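PDB 3ZPL: putative marr-family transcriptional repressor from Streptomyces coelicolor, which binds DNA through a winged helix-turn-helix domain and probably acts as a transcriptional regulator of the MarR family. Local coordinates for residues A[59-64]-A[76-81]. Sequence-based numbering, arbitrary orientation.
Sequences YGLLVK and TELAKY. With nucleotides of chain C.
Lys-64 lies across one face of the Tyr-81 ring. Its CB points at the other helix and meets Leu-78 CD1 at 4.3 Å. CG is anti to the backbone N (chi1 -170°) and lies on the same side of the ring plane as CE, near the CG-CD2 edge of the ring, 4.0 Å from Tyr-81 CD2. A bend at chi2 (48°) then carries the chain over the face. CE sits above the ring centre, 3.4 Å from the centroid of Tyr-81, as a CH-pi contact. NZ lies over the same face, 4.2 Å from that centroid and 18° off the normal, in a cation-pi contact. With an alanine here the ring face is likely to lose both its aliphatic cover and its cation, and the ring to be less firmly held. Deeper in, Leu-61 CD2 meets Leu-78 CD1 at 4.1 Å, the two side chains crossing at about a right angle. Helix 75-82 is the first helix of the helix-turn-helix in the MarR winged helix domain, and helix 56-66 packs against it. Leu-89 of helix 86-98, the recognition helix, touches both leucines. At the other end of segment 76-81, Thr-76 N and OG1 both donate to OP2 of DA5 of chain C, at 3.0 and 2.9 Å, gripping the DNA backbone phosphate.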
loop_
_atom_site.group_PDB
_atom_site.type_symbol
_atom_site.label_atom_id
_atom_site.label_comp_id
_atom_site.label_asym_id
_atom_site.label_seq_id
_atom_site.Cartn_x
_atom_site.Cartn_y
_atom_site.Cartn_z
ATOM N N TYR A 59 -4.961 -6.189 11.867
ATOM C CA TYR A 59 -4.902 -5.326 13.050
ATOM C C TYR A 59 -5.916 -4.187 12.967
ATOM O O TYR A 59 -6.616 -3.896 13.953
ATOM C CB TYR A 59 -3.497 -4.758 13.212
ATOM C CG TYR A 59 -3.276 -3.964 14.468
ATOM C CD1 TYR A 59 -2.893 -4.587 15.647
ATOM C CD2 TYR A 59 -3.422 -2.585 14.474
ATOM C CE1 TYR A 59 -2.663 -3.862 16.810
ATOM C CE2 TYR A 59 -3.196 -1.844 15.625
ATOM C CZ TYR A 59 -2.820 -2.495 16.792
ATOM O OH TYR A 59 -2.599 -1.774 17.931
ATOM N N GLY A 60 -6.001 -3.545 11.801
ATOM C CA GLY A 60 -6.989 -2.479 11.561
ATOM C C GLY A 60 -8.431 -2.922 11.807
ATOM O O GLY A 60 -9.245 -2.158 12.334
ATOM N N LEU A 61 -8.747 -4.162 11.422
ATOM C CA LEU A 61 -10.088 -4.686 11.608
ATOM C C LEU A 61 -10.396 -4.774 13.099
ATOM O O LEU A 61 -11.453 -4.334 13.548
ATOM C CB LEU A 61 -10.235 -6.048 10.946
ATOM C CG LEU A 61 -9.923 -6.131 9.450
ATOM C CD1 LEU A 61 -10.071 -7.560 8.932
ATOM C CD2 LEU A 61 -10.810 -5.197 8.639
ATOM N N LEU A 62 -9.447 -5.278 13.883
ATOM C CA LEU A 62 -9.624 -5.341 15.332
ATOM C C LEU A 62 -9.813 -3.970 15.938
ATOM O O LEU A 62 -10.653 -3.778 16.798
ATOM C CB LEU A 62 -8.432 -6.002 15.990
ATOM C CG LEU A 62 -8.078 -7.402 15.511
ATOM C CD1 LEU A 62 -7.190 -8.057 16.550
ATOM C CD2 LEU A 62 -9.313 -8.250 15.255
ATOM N N VAL A 63 -9.027 -3.010 15.482
ATOM C CA VAL A 63 -9.120 -1.633 15.973
ATOM C C VAL A 63 -10.496 -1.042 15.695
ATOM O O VAL A 63 -11.100 -0.409 16.564
ATOM C CB VAL A 63 -8.039 -0.748 15.327
ATOM C CG1 VAL A 63 -8.265 0.724 15.640
ATOM C CG2 VAL A 63 -6.667 -1.185 15.809
ATOM N N LYS A 64 -11.023 -1.274 14.502
ATOM C CA LYS A 64 -12.326 -0.715 14.198
ATOM C C LYS A 64 -13.453 -1.345 15.025
ATOM O O LYS A 64 -14.428 -0.663 15.355
ATOM C CB LYS A 64 -12.646 -0.798 12.717
ATOM C CG LYS A 64 -13.885 0.004 12.363
ATOM C CD LYS A 64 -13.873 1.412 12.939
ATOM C CE LYS A 64 -15.205 2.094 12.710
ATOM N NZ LYS A 64 -15.245 3.419 13.388
ATOM N N THR A 76 -20.239 -6.102 5.841
ATOM C CA THR A 76 -20.073 -5.110 4.785
ATOM C C THR A 76 -19.627 -3.799 5.396
ATOM O O THR A 76 -18.776 -3.105 4.811
ATOM C CB THR A 76 -21.341 -4.895 3.950
ATOM O OG1 THR A 76 -21.732 -6.140 3.372
ATOM C CG2 THR A 76 -21.101 -3.889 2.825
ATOM N N GLU A 77 -20.180 -3.445 6.556
ATOM C CA GLU A 77 -19.773 -2.213 7.221
ATOM C C GLU A 77 -18.283 -2.246 7.544
ATOM O O GLU A 77 -17.559 -1.264 7.369
ATOM C CB GLU A 77 -20.561 -2.022 8.514
ATOM C CG GLU A 77 -21.988 -1.529 8.343
ATOM C CD GLU A 77 -22.849 -1.819 9.587
ATOM O OE1 GLU A 77 -22.310 -1.846 10.731
ATOM O OE2 GLU A 77 -24.066 -2.082 9.433
ATOM N N LEU A 78 -17.831 -3.387 8.022
ATOM C CA LEU A 78 -16.436 -3.555 8.371
ATOM C C LEU A 78 -15.586 -3.392 7.117
ATOM O O LEU A 78 -14.648 -2.608 7.102
ATOM C CB LEU A 78 -16.228 -4.912 9.037
ATOM C CG LEU A 78 -14.857 -5.209 9.629
ATOM C CD1 LEU A 78 -14.289 -4.007 10.382
ATOM C CD2 LEU A 78 -14.945 -6.433 10.530
ATOM N N ALA A 79 -15.966 -4.066 6.037
ATOM C CA ALA A 79 -15.278 -3.894 4.749
ATOM C C ALA A 79 -15.233 -2.438 4.287
ATOM O O ALA A 79 -14.189 -1.978 3.827
ATOM C CB ALA A 79 -15.934 -4.741 3.688
ATOM N N LYS A 80 -16.343 -1.707 4.450
ATOM C CA LYS A 80 -16.430 -0.303 3.988
ATOM C C LYS A 80 -15.453 0.601 4.742
ATOM O O LYS A 80 -14.839 1.489 4.128
ATOM C CB LYS A 80 -17.859 0.264 4.114
ATOM C CG LYS A 80 -18.008 1.719 3.647
ATOM C CD LYS A 80 -19.468 2.154 3.498
ATOM N N TYR A 81 -15.319 0.388 6.060
ATOM C CA TYR A 81 -14.368 1.172 6.848
ATOM C C TYR A 81 -12.946 0.833 6.431
ATOM O O TYR A 81 -12.114 1.723 6.262
ATOM C CB TYR A 81 -14.522 0.908 8.345
ATOM C CG TYR A 81 -15.687 1.609 9.005
ATOM C CD1 TYR A 81 -15.763 3.007 9.046
ATOM C CD2 TYR A 81 -16.704 0.877 9.627
ATOM C CE1 TYR A 81 -16.828 3.651 9.663
ATOM C CE2 TYR A 81 -17.770 1.514 10.257
ATOM C CZ TYR A 81 -17.829 2.895 10.271
ATOM O OH TYR A 81 -18.887 3.507 10.890
ATOM P P DA C 5 -23.442 -8.870 6.021
ATOM O OP1 DA C 5 -23.691 -9.149 7.454
ATOM O OP2 DA C 5 -22.788 -7.601 5.613
ATOM O "O5'" DA C 5 -22.682 -10.135 5.428
ATOM C "C5'" DA C 5 -23.238 -11.431 5.662
ATOM C "C4'" DA C 5 -22.568 -12.471 4.797
ATOM O "O4'" DA C 5 -22.769 -12.209 3.396
ATOM C "C3'" DA C 5 -21.052 -12.623 4.933
ATOM O "O3'" DA C 5 -20.738 -13.584 5.943
ATOM C "C2'" DA C 5 -20.617 -13.051 3.531
ATOM C "C1'" DA C 5 -21.933 -13.144 2.763
ATOM N N9 DA C 5 -21.870 -12.827 1.340
ATOM C C8 DA C 5 -21.705 -11.604 0.741
ATOM N N7 DA C 5 -21.642 -11.661 -0.567
ATOM C C5 DA C 5 -21.775 -13.013 -0.848
ATOM C C6 DA C 5 -21.769 -13.733 -2.056
ATOM N N6 DA C 5 -21.640 -13.164 -3.255
ATOM N N1 DA C 5 -21.910 -15.076 -1.989
ATOM C C2 DA C 5 -22.028 -15.647 -0.785
ATOM N N3 DA C 5 -22.040 -15.078 0.421
ATOM C C4 DA C 5 -21.909 -13.743 0.317
#